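Local coordinates for protein cellulase (Bacillus sp. BG-CS10, PDB 5E09) that probably hydrolyses internal beta-1,4-glucosidic bonds of cellulose as a salt-tolerant family 5 glycoside hydrolase that also carries a family 46 carbohydrate-binding module, at residues R44-T49 and L316-Y321; G276-T281 and W310-H315; E288-F293 and D325-N330. All coordinates share one frame; numbering follows the deposited sequence.

Contact 1: R44-T49 and L316-Y321; sequences RELIKT and LNRETY
Leu46 and Tyr321 bring the two backbones nearest, with their CA atoms 6.6 Å apart. Residues 44-49 form the start of helix 44-52. Residues 316-321 begin as a short, weakly bonded strand and then turn, and Asn317 OD1 holds that turn as an Asx turn by accepting from Glu319 N. No hydrogen bond joins the two segments.

The Tyr321 ring lies against the start of the helix. Glu45 CB sits over one face of it, a CH-pi contact 4.2 Å from the ring centroid, while Arg318 O of its own segment lies over the opposite face. The ring also reaches the helix backbone, with Tyr321 CE1 3.5 Å from Leu46 N. Thr49 stands roughly perpendicular to Tyr321. Its methyl CG2, anti to the backbone N (OG1 at chi1 -56°), rests 3.6 Å from Tyr321 O. Leu46 and Leu316 run antiparallel alongside each other, and Leu46 CD1 meets Leu316 CD2 at 3.6 Å. The other branch, Leu46 CD2, packs 3.9 Å from Arg318 CD, on the aliphatic part of that chain. Tyr321 OH is hydrogen-bonded to Thr43 OG1, just before the helix. A leucine in place of Tyr321 would probably leave Thr43 without this partner and Glu45 CB without a ring face to pack on.

Leu46 also touches Leu23 on barrel strand 20-23. Arg318 packs on Trp21 and Leu23 of the same strand, and its guanidinium bonds to Gly24 O. The contact thus packs the turn after the last barrel strand against both helix 44-52 and the first barrel strand.

Contact 2: G276-T281 and W310-H315; sequences GFDTST and WDNGQH
Gln314 brings its side-chain amide up to Phe277 at a steep angle, the amide and ring planes 76° apart, and Gln314 OE1 comes 3.3 Å from Phe277 CB. Gln314 NE2 donates to Phe277 O at 2.9 Å in a nearly straight bond, angle 165°. The oxygen lies close to the amide plane of Gln314, but the donor is tilted from the carbonyl plane. Gln314 CG sits between the backbone N and carbonyl carbon (chi1 76°), and the chain then runs extended across to the 276-281 loop. At its end, Gln314 NE2 also lies 3.6 Å from Thr281 CG2. The His315 ring meets Phe277 obliquely, its edge foremost, and His315 CE1 lies 3.7 Å from Phe277 CD2. Gln314 CG covers a face of the His315 ring.

Four waters fill in the polar side. One donates to both Asp278 OD1 and Gln314 OE1, while another accepts from Thr281 N and Gln314 NE2. A third donates to Asp278 OD1 and accepts from Asn312 ND2. At the root of the 310-315 segment, Asp311 OD1 accepts from Gly313 N and His315 N, from opposite faces of the carboxylate.

One direct bond and several water bridges join the loops at the C-terminal ends of barrel strands seven and eight, the side where family 5 TIM barrels carry their active site. Both ends of the Gln314 amide have partners, which probably fixes which way round it lies.

Contact 3: E288-F293 and D325-N330; sequences EKLKFF and DQEFHN
Phe328 points the edge of its ring at the face of Phe293, a T-shaped (edge-to-face) pair. The centroids are 5.0 Å apart and the planes stand at 67°. Phe328 CE1 makes the touch, 3.6 Å from Phe293 CD2 and toward the rim of that ring. Phe292 CD2, from the same helix, lies over the opposite face of Phe293, so this ring is held between two others. Phe328 CG stands anti to the backbone N (chi1 176°), which carries the ring across to the neighbouring helix.

Lys289 runs athwart Phe328. Lys289 CD lies 4.1 Å from Phe328 CD1, and the chain then bends at chi3 toward Asp325. Lys289 NZ and Asp325 OD2 form a long salt bridge at 3.6 Å. Gln286 serves both groups: its OE1 accepts from Lys289 NZ and its NE2 donates to Asp325 OD2. Asp325 stands at the N-cap of helix 326-337, and its other carboxylate oxygen, Asp325 OD1, caps the helix by accepting from Phe328 N at 2.9 Å, from above the carboxylate plane. The lysine charge is thus met by a carboxylate already engaged at a helix start.

Leu290 fills the other side of the contact. Leu290 CD2 rests 3.8 Å from Phe328 CA, against the helix backbone. Leu290 CD1 meets the end of Glu327, 3.9 Å from Glu327 CD, with the two chains roughly perpendicular. Glu327 OE2 bonds to Gln286 NE2 as well.

The short helical segments run nearly parallel, at 19° and 10.2 Å between axes. Side by side, helices 286-302 and 326-337 follow barrel strands 267-272 and 306-311, as the outer helices of a TIM barrel do.

How the contacts relate
From the N terminus, helix 44-52 comes after the first barrel strand. Contact 1 closes the longest loop, bringing the turn at 316-321 back to this helix after most of the barrel has been traversed. Contact 2 falls wholly within that loop and links the loop after strand 267-272 to the end of strand 306-311 and the turn that follows. Contact 3 joins helices 286-302 and 326-337, and its segments alternate with those of contacts 1 and 2. Asp311 OD2 and Leu316 N, probably hydrogen-bonded, connect contacts 1 and 2. Packing of His315 on Phe328 and of Phe277 on Phe293 connects contacts 2 and 3. Together they tie the last two barrel strands and the helices after them to each other and to helix 44-52.

Contact 1: R44-T49 and L316-Y321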
loop_
_atom_site.group_PDB
_atom_site.type_symbol
_atom_site.label_atom_id
_atom_site.label_comp_id
_atom_site.label_asym_id
_atom_site.label_seq_id
_atom_site.Cartn_x
_atom_site.Cartn_y
_atom_site.Cartn_z
ATOM N N ARG A 44 1.481 -20.884 -13.594
ATOM C CA ARG A 44 2.588 -20.451 -14.438
ATOM C C ARG A 44 2.274 -19.104 -15.092
ATOM O O ARG A 44 3.155 -18.254 -15.281
ATOM C CB ARG A 44 2.874 -21.505 -15.511
ATOM C CG ARG A 44 4.059 -21.205 -16.407
ATOM C CD ARG A 44 5.358 -21.275 -15.628
ATOM N NE ARG A 44 6.521 -21.338 -16.506
ATOM C CZ ARG A 44 7.156 -20.268 -16.973
ATOM N NH1 ARG A 44 6.735 -19.053 -16.646
ATOM N NH2 ARG A 44 8.210 -20.411 -17.767
ATOM N N GLU A 45 1.005 -18.917 -15.430
ATOM C CA GLU A 45 0.571 -17.719 -16.133
ATOM C C GLU A 45 0.610 -16.495 -15.232
ATOM O O GLU A 45 0.801 -15.381 -15.714
ATOM C CB GLU A 45 -0.838 -17.921 -16.709
ATOM C CG GLU A 45 -0.941 -18.987 -17.788
ATOM C CD GLU A 45 -1.124 -20.395 -17.233
ATOM O OE1 GLU A 45 -1.116 -20.571 -15.992
ATOM O OE2 GLU A 45 -1.262 -21.336 -18.046
ATOM N N LEU A 46 0.431 -16.698 -13.928
ATOM C CA LEU A 46 0.563 -15.602 -12.969
ATOM C C LEU A 46 1.978 -15.031 -13.002
ATOM O O LEU A 46 2.180 -13.821 -13.183
ATOM C CB LEU A 46 0.222 -16.077 -11.557
ATOM C CG LEU A 46 0.204 -14.977 -10.496
ATOM C CD1 LEU A 46 -0.763 -13.894 -10.909
ATOM C CD2 LEU A 46 -0.174 -15.532 -9.133
ATOM N N ILE A 47 2.951 -15.920 -12.837
ATOM C CA ILE A 47 4.360 -15.555 -12.873
ATOM C C ILE A 47 4.733 -14.910 -14.203
ATOM O O ILE A 47 5.376 -13.842 -14.244
ATOM C CB ILE A 47 5.253 -16.789 -12.633
ATOM C CG1 ILE A 47 4.781 -17.557 -11.398
ATOM C CG2 ILE A 47 6.710 -16.385 -12.494
ATOM C CD1 ILE A 47 4.777 -16.738 -10.117
ATOM N N LYS A 48 4.323 -15.554 -15.293
ATOM C CA LYS A 48 4.629 -15.031 -16.619
ATOM C C LYS A 48 4.019 -13.645 -16.808
ATOM O O LYS A 48 4.624 -12.777 -17.429
ATOM C CB LYS A 48 4.134 -15.982 -17.713
ATOM C CG LYS A 48 4.109 -15.351 -19.101
ATOM C CD LYS A 48 4.058 -16.378 -20.214
ATOM C CE LYS A 48 3.803 -15.699 -21.547
ATOM N NZ LYS A 48 2.718 -14.673 -21.457
ATOM N N THR A 49 2.826 -13.438 -16.263
ATOM C CA THR A 49 2.164 -12.144 -16.366
ATOM C C THR A 49 2.971 -11.080 -15.633
ATOM O O THR A 49 3.210 -9.993 -16.161
ATOM C CB THR A 49 0.744 -12.178 -15.785
ATOM O OG1 THR A 49 -0.021 -13.211 -16.423
ATOM C CG2 THR A 49 0.063 -10.830 -15.986
ATOM N N LEU A 316 -3.425 -6.935 -8.957
ATOM C CA LEU A 316 -3.551 -7.770 -10.142
ATOM C C LEU A 316 -4.700 -8.746 -9.940
ATOM O O LEU A 316 -4.714 -9.499 -8.968
ATOM C CB LEU A 316 -2.258 -8.531 -10.430
ATOM C CG LEU A 316 -2.269 -9.391 -11.701
ATOM C CD1 LEU A 316 -2.126 -8.530 -12.948
ATOM C CD2 LEU A 316 -1.182 -10.443 -11.657
ATOM N N ASN A 317 -5.677 -8.719 -10.839
ATOM C CA ASN A 317 -6.725 -9.733 -10.817
ATOM C C ASN A 317 -6.113 -11.054 -11.269
ATOM O O ASN A 317 -5.741 -11.211 -12.431
ATOM C CB ASN A 317 -7.909 -9.331 -11.707
ATOM C CG ASN A 317 -9.107 -10.265 -11.558
ATOM O OD1 ASN A 317 -8.959 -11.468 -11.339
ATOM N ND2 ASN A 317 -10.303 -9.704 -11.680
ATOM N N ARG A 318 -5.996 -11.992 -10.336
ATOM C CA ARG A 318 -5.267 -13.225 -10.595
ATOM C C ARG A 318 -6.095 -14.242 -11.355
ATOM O O ARG A 318 -5.586 -15.285 -11.767
ATOM C CB ARG A 318 -4.778 -13.837 -9.284
ATOM C CG ARG A 318 -3.888 -12.913 -8.494
ATOM C CD ARG A 318 -3.191 -13.670 -7.405
ATOM N NE ARG A 318 -2.392 -12.797 -6.557
ATOM C CZ ARG A 318 -1.770 -13.213 -5.463
ATOM N NH1 ARG A 318 -1.865 -14.486 -5.098
ATOM N NH2 ARG A 318 -1.059 -12.359 -4.733
ATOM N N GLU A 319 -7.373 -13.942 -11.539
ATOM C CA GLU A 319 -8.223 -14.807 -12.337
ATOM C C GLU A 319 -8.154 -14.399 -13.806
ATOM O O GLU A 319 -8.115 -15.262 -14.683
ATOM C CB GLU A 319 -9.662 -14.772 -11.825
ATOM C CG GLU A 319 -10.639 -15.594 -12.641
ATOM C CD GLU A 319 -12.094 -15.245 -12.348
ATOM O OE1 GLU A 319 -12.409 -14.859 -11.197
ATOM O OE2 GLU A 319 -12.924 -15.359 -13.275
ATOM N N THR A 320 -8.109 -13.094 -14.067
ATOM C CA THR A 320 -8.047 -12.597 -15.439
ATOM C C THR A 320 -6.647 -12.171 -15.872
ATOM O O THR A 320 -6.428 -11.832 -17.038
ATOM C CB THR A 320 -8.996 -11.405 -15.641
ATOM O OG1 THR A 320 -8.493 -10.251 -14.950
ATOM C CG2 THR A 320 -10.401 -11.742 -15.140
ATOM N N TYR A 321 -5.714 -12.161 -14.925
ATOM C CA TYR A 321 -4.336 -11.745 -15.177
ATOM C C TYR A 321 -4.239 -10.337 -15.764
ATOM O O TYR A 321 -3.391 -10.071 -16.613
ATOM C CB TYR A 321 -3.638 -12.753 -16.091
ATOM C CG TYR A 321 -3.664 -14.148 -15.517
ATOM C CD1 TYR A 321 -2.877 -14.480 -14.422
ATOM C CD2 TYR A 321 -4.496 -15.125 -16.047
ATOM C CE1 TYR A 321 -2.910 -15.747 -13.877
ATOM C CE2 TYR A 321 -4.533 -16.399 -15.510
ATOM C CZ TYR A 321 -3.737 -16.704 -14.425
ATOM O OH TYR A 321 -3.764 -17.969 -13.882
#

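Contact 2: G276-T281 and W310-H315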
loop_
_atom_site.group_PDB
_atom_site.type_symbol
_atom_site.label_atom_id
_atom_site.label_comp_id
_atom_site.label_asym_id
_atom_site.label_seq_id
_atom_site.Cartn_x
_atom_site.Cartn_y
_atom_site.Cartn_z
ATOM N N GLY A 276 -4.233 1.670 4.398
ATOM C CA GLY A 276 -5.669 1.630 4.187
ATOM C C GLY A 276 -6.140 0.589 3.186
ATOM O O GLY A 276 -7.292 0.149 3.246
ATOM N N PHE A 277 -5.257 0.186 2.272
ATOM C CA PHE A 277 -5.593 -0.839 1.284
ATOM C C PHE A 277 -6.007 -2.159 1.937
ATOM O O PHE A 277 -6.689 -2.972 1.313
ATOM C CB PHE A 277 -4.418 -1.090 0.333
ATOM C CG PHE A 277 -4.202 0.007 -0.677
ATOM C CD1 PHE A 277 -5.073 1.084 -0.758
ATOM C CD2 PHE A 277 -3.127 -0.046 -1.550
ATOM C CE1 PHE A 277 -4.872 2.090 -1.686
ATOM C CE2 PHE A 277 -2.922 0.960 -2.483
ATOM C CZ PHE A 277 -3.798 2.029 -2.550
ATOM N N ASP A 278 -5.596 -2.380 3.184
ATOM C CA ASP A 278 -6.017 -3.583 3.899
ATOM C C ASP A 278 -7.538 -3.590 4.079
ATOM O O ASP A 278 -8.189 -4.628 3.959
ATOM C CB ASP A 278 -5.304 -3.690 5.244
ATOM C CG ASP A 278 -3.861 -4.142 5.095
ATOM O OD1 ASP A 278 -3.536 -4.755 4.054
ATOM O OD2 ASP A 278 -3.052 -3.883 6.013
ATOM N N THR A 279 -8.102 -2.420 4.346
ATOM C CA THR A 279 -9.542 -2.247 4.261
ATOM C C THR A 279 -9.957 -2.348 2.796
ATOM O O THR A 279 -10.584 -3.319 2.379
ATOM C CB THR A 279 -9.990 -0.889 4.844
ATOM O OG1 THR A 279 -9.478 -0.742 6.174
ATOM C CG2 THR A 279 -11.509 -0.787 4.869
ATOM N N SER A 280 -9.574 -1.349 2.009
ATOM C CA SER A 280 -9.944 -1.307 0.601
ATOM C C SER A 280 -9.154 -0.259 -0.167
ATOM O O SER A 280 -8.654 0.711 0.401
ATOM C CB SER A 280 -11.443 -1.025 0.446
ATOM O OG SER A 280 -11.764 -0.711 -0.898
ATOM N N THR A 281 -9.060 -0.457 -1.472
ATOM C CA THR A 281 -8.457 0.525 -2.358
ATOM C C THR A 281 -9.274 1.827 -2.367
ATOM O O THR A 281 -8.723 2.915 -2.530
ATOM C CB THR A 281 -8.313 -0.073 -3.778
ATOM O OG1 THR A 281 -9.612 -0.450 -4.259
ATOM C CG2 THR A 281 -7.386 -1.271 -3.801
ATOM N N TRP A 310 3.464 -4.395 -2.552
ATOM C CA TRP A 310 2.693 -5.400 -1.831
ATOM C C TRP A 310 1.363 -5.636 -2.539
ATOM O O TRP A 310 0.561 -4.714 -2.685
ATOM C CB TRP A 310 2.446 -4.981 -0.376
ATOM C CG TRP A 310 1.570 -5.958 0.356
ATOM C CD1 TRP A 310 0.266 -5.775 0.732
ATOM C CD2 TRP A 310 1.920 -7.276 0.771
ATOM N NE1 TRP A 310 -0.208 -6.894 1.365
ATOM C CE2 TRP A 310 0.798 -7.843 1.402
ATOM C CE3 TRP A 310 3.094 -8.042 0.686
ATOM C CZ2 TRP A 310 0.791 -9.125 1.941
ATOM C CZ3 TRP A 310 3.093 -9.323 1.218
ATOM C CH2 TRP A 310 1.948 -9.851 1.837
ATOM N N ASP A 311 1.140 -6.869 -2.980
ATOM C CA ASP A 311 -0.079 -7.220 -3.705
ATOM C C ASP A 311 -0.707 -8.470 -3.105
ATOM O O ASP A 311 -0.270 -9.578 -3.393
ATOM C CB ASP A 311 0.231 -7.438 -5.188
ATOM C CG ASP A 311 -1.025 -7.488 -6.064
ATOM O OD1 ASP A 311 -2.136 -7.763 -5.547
ATOM O OD2 ASP A 311 -0.886 -7.253 -7.289
ATOM N N ASN A 312 -1.737 -8.287 -2.281
ATOM C CA ASN A 312 -2.370 -9.405 -1.580
ATOM C C ASN A 312 -3.447 -10.085 -2.420
ATOM O O ASN A 312 -4.169 -10.956 -1.931
ATOM C CB ASN A 312 -2.971 -8.936 -0.245
ATOM C CG ASN A 312 -4.064 -7.877 -0.413
ATOM O OD1 ASN A 312 -4.636 -7.709 -1.493
ATOM N ND2 ASN A 312 -4.363 -7.166 0.671
ATOM N N GLY A 313 -3.556 -9.665 -3.679
ATOM C CA GLY A 313 -4.607 -10.135 -4.561
ATOM C C GLY A 313 -5.498 -9.007 -5.058
ATOM O O GLY A 313 -6.320 -9.205 -5.955
ATOM N N GLN A 314 -5.320 -7.818 -4.487
ATOM C CA GLN A 314 -6.213 -6.691 -4.741
ATOM C C GLN A 314 -5.763 -5.762 -5.869
ATOM O O GLN A 314 -6.499 -4.849 -6.243
ATOM C CB GLN A 314 -6.384 -5.862 -3.463
ATOM C CG GLN A 314 -5.200 -4.966 -3.131
ATOM C CD GLN A 314 -5.330 -4.286 -1.772
ATOM O OE1 GLN A 314 -4.343 -4.112 -1.056
ATOM N NE2 GLN A 314 -6.550 -3.899 -1.415
ATOM N N HIS A 315 -4.566 -5.970 -6.408
ATOM C CA HIS A 315 -4.090 -5.110 -7.491
ATOM C C HIS A 315 -4.136 -5.819 -8.838
ATOM O O HIS A 315 -4.793 -5.349 -9.765
ATOM C CB HIS A 315 -2.676 -4.602 -7.203
ATOM C CG HIS A 315 -2.597 -3.688 -6.026
ATOM N ND1 HIS A 315 -3.522 -2.681 -5.796
ATOM C CD2 HIS A 315 -1.722 -3.621 -4.995
ATOM C CE1 HIS A 315 -3.210 -2.042 -4.692
ATOM N NE2 HIS A 315 -2.116 -2.595 -4.178
HETATM O O HOH W 1 -3.003 -3.977 1.518
HETATM O O HOH W 2 -7.478 -6.181 1.367
HETATM O O HOH W 3 -2.771 -7.462 3.502
HETATM O O HOH W 4 -9.366 -3.247 -2.576
#

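Contact 3: E288-F293 and D325-N330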
loop_
_atom_site.group_PDB
_atom_site.type_symbol
_atom_site.label_atom_id
_atom_site.label_comp_id
_atom_site.label_asym_id
_atom_site.label_seq_id
_atom_site.Cartn_x
_atom_site.Cartn_y
_atom_site.Cartn_z
ATOM N N GLU A 288 -5.426 11.396 -5.268
ATOM C CA GLU A 288 -4.491 11.512 -4.156
ATOM C C GLU A 288 -3.610 10.262 -4.053
ATOM O O GLU A 288 -2.406 10.358 -3.785
ATOM C CB GLU A 288 -5.256 11.758 -2.856
ATOM C CG GLU A 288 -6.127 13.011 -2.891
ATOM C CD GLU A 288 -5.334 14.274 -3.220
ATOM O OE1 GLU A 288 -4.332 14.557 -2.532
ATOM O OE2 GLU A 288 -5.712 14.989 -4.172
ATOM N N LYS A 289 -4.213 9.097 -4.290
ATOM C CA LYS A 289 -3.473 7.837 -4.338
ATOM C C LYS A 289 -2.377 7.884 -5.414
ATOM O O LYS A 289 -1.191 7.616 -5.139
ATOM C CB LYS A 289 -4.431 6.669 -4.603
ATOM C CG LYS A 289 -3.740 5.337 -4.862
ATOM C CD LYS A 289 -4.615 4.399 -5.686
ATOM C CE LYS A 289 -5.986 4.228 -5.054
ATOM N NZ LYS A 289 -6.882 3.429 -5.930
ATOM N N LEU A 290 -2.785 8.232 -6.636
ATOM C CA LEU A 290 -1.844 8.367 -7.750
ATOM C C LEU A 290 -0.704 9.335 -7.429
ATOM O O LEU A 290 0.470 9.022 -7.651
ATOM C CB LEU A 290 -2.573 8.830 -9.010
ATOM C CG LEU A 290 -3.668 7.912 -9.555
ATOM C CD1 LEU A 290 -4.385 8.568 -10.724
ATOM C CD2 LEU A 290 -3.091 6.569 -9.963
ATOM N N LYS A 291 -1.046 10.506 -6.897
ATOM C CA LYS A 291 -0.016 11.480 -6.544
ATOM C C LYS A 291 0.963 10.928 -5.495
ATOM O O LYS A 291 2.186 11.151 -5.582
ATOM C CB LYS A 291 -0.662 12.781 -6.060
ATOM C CG LYS A 291 -1.269 13.611 -7.199
ATOM C CD LYS A 291 -1.763 14.979 -6.724
ATOM C CE LYS A 291 -3.053 14.860 -5.939
ATOM N NZ LYS A 291 -3.643 16.195 -5.629
ATOM N N PHE A 292 0.429 10.187 -4.523
ATOM C CA PHE A 292 1.273 9.566 -3.510
ATOM C C PHE A 292 2.294 8.638 -4.157
ATOM O O PHE A 292 3.501 8.776 -3.933
ATOM C CB PHE A 292 0.444 8.785 -2.485
ATOM C CG PHE A 292 1.281 7.967 -1.535
ATOM C CD1 PHE A 292 1.807 8.538 -0.385
ATOM C CD2 PHE A 292 1.555 6.634 -1.798
ATOM C CE1 PHE A 292 2.591 7.791 0.490
ATOM C CE2 PHE A 292 2.338 5.886 -0.934
ATOM C CZ PHE A 292 2.858 6.468 0.212
ATOM N N PHE A 293 1.816 7.689 -4.957
ATOM C CA PHE A 293 2.739 6.714 -5.540
ATOM C C PHE A 293 3.736 7.349 -6.518
ATOM O O PHE A 293 4.901 6.936 -6.571
ATOM C CB PHE A 293 1.957 5.583 -6.210
ATOM C CG PHE A 293 1.409 4.583 -5.229
ATOM C CD1 PHE A 293 2.206 3.551 -4.755
ATOM C CD2 PHE A 293 0.110 4.691 -4.754
ATOM C CE1 PHE A 293 1.718 2.628 -3.833
ATOM C CE2 PHE A 293 -0.392 3.770 -3.832
ATOM C CZ PHE A 293 0.419 2.737 -3.372
ATOM N N ASP A 325 -7.131 -1.932 -11.373
ATOM C CA ASP A 325 -7.087 -0.490 -11.580
ATOM C C ASP A 325 -5.951 -0.146 -12.544
ATOM O O ASP A 325 -4.809 0.062 -12.127
ATOM C CB ASP A 325 -6.915 0.229 -10.235
ATOM C CG ASP A 325 -6.977 1.748 -10.351
ATOM O OD1 ASP A 325 -6.667 2.300 -11.429
ATOM O OD2 ASP A 325 -7.324 2.400 -9.342
ATOM N N GLN A 326 -6.283 -0.071 -13.831
ATOM C CA GLN A 326 -5.294 0.137 -14.884
ATOM C C GLN A 326 -4.608 1.491 -14.784
ATOM O O GLN A 326 -3.422 1.620 -15.090
ATOM C CB GLN A 326 -5.953 -0.005 -16.258
ATOM C CG GLN A 326 -4.972 -0.018 -17.411
ATOM C CD GLN A 326 -4.112 -1.271 -17.429
ATOM O OE1 GLN A 326 -4.606 -2.385 -17.225
ATOM N NE2 GLN A 326 -2.814 -1.092 -17.672
ATOM N N GLU A 327 -5.367 2.501 -14.374
ATOM C CA GLU A 327 -4.845 3.851 -14.185
ATOM C C GLU A 327 -3.700 3.842 -13.166
ATOM O O GLU A 327 -2.627 4.422 -13.392
ATOM C CB GLU A 327 -5.983 4.778 -13.734
ATOM C CG GLU A 327 -5.645 6.257 -13.635
ATOM C CD GLU A 327 -6.865 7.097 -13.278
ATOM O OE1 GLU A 327 -7.025 8.193 -13.846
ATOM O OE2 GLU A 327 -7.672 6.656 -12.431
ATOM N N PHE A 328 -3.950 3.152 -12.056
ATOM C CA PHE A 328 -2.984 2.948 -10.977
ATOM C C PHE A 328 -1.677 2.331 -11.485
ATOM O O PHE A 328 -0.586 2.905 -11.311
ATOM C CB PHE A 328 -3.635 2.066 -9.893
ATOM C CG PHE A 328 -2.724 1.684 -8.760
ATOM C CD1 PHE A 328 -1.905 2.619 -8.152
ATOM C CD2 PHE A 328 -2.719 0.388 -8.279
ATOM C CE1 PHE A 328 -1.081 2.263 -7.102
ATOM C CE2 PHE A 328 -1.895 0.023 -7.228
ATOM C CZ PHE A 328 -1.076 0.965 -6.638
ATOM N N HIS A 329 -1.783 1.174 -12.133
ATOM C CA HIS A 329 -0.584 0.509 -12.616
ATOM C C HIS A 329 0.133 1.306 -13.699
ATOM O O HIS A 329 1.358 1.252 -13.797
ATOM C CB HIS A 329 -0.882 -0.881 -13.156
ATOM C CG HIS A 329 0.347 -1.591 -13.629
ATOM N ND1 HIS A 329 0.666 -1.718 -14.962
ATOM C CD2 HIS A 329 1.368 -2.153 -12.937
ATOM C CE1 HIS A 329 1.817 -2.363 -15.076
ATOM N NE2 HIS A 329 2.261 -2.635 -13.863
ATOM N N ASN A 330 -0.622 2.027 -14.522
ATOM C CA ASN A 330 0.002 2.899 -15.506
ATOM C C ASN A 330 0.834 3.962 -14.805
ATOM O O ASN A 330 1.920 4.309 -15.266
ATOM C CB ASN A 330 -1.041 3.557 -16.416
ATOM C CG ASN A 330 -1.585 2.603 -17.467
ATOM O OD1 ASN A 330 -1.196 1.435 -17.532
ATOM N ND2 ASN A 330 -2.498 3.099 -18.291
#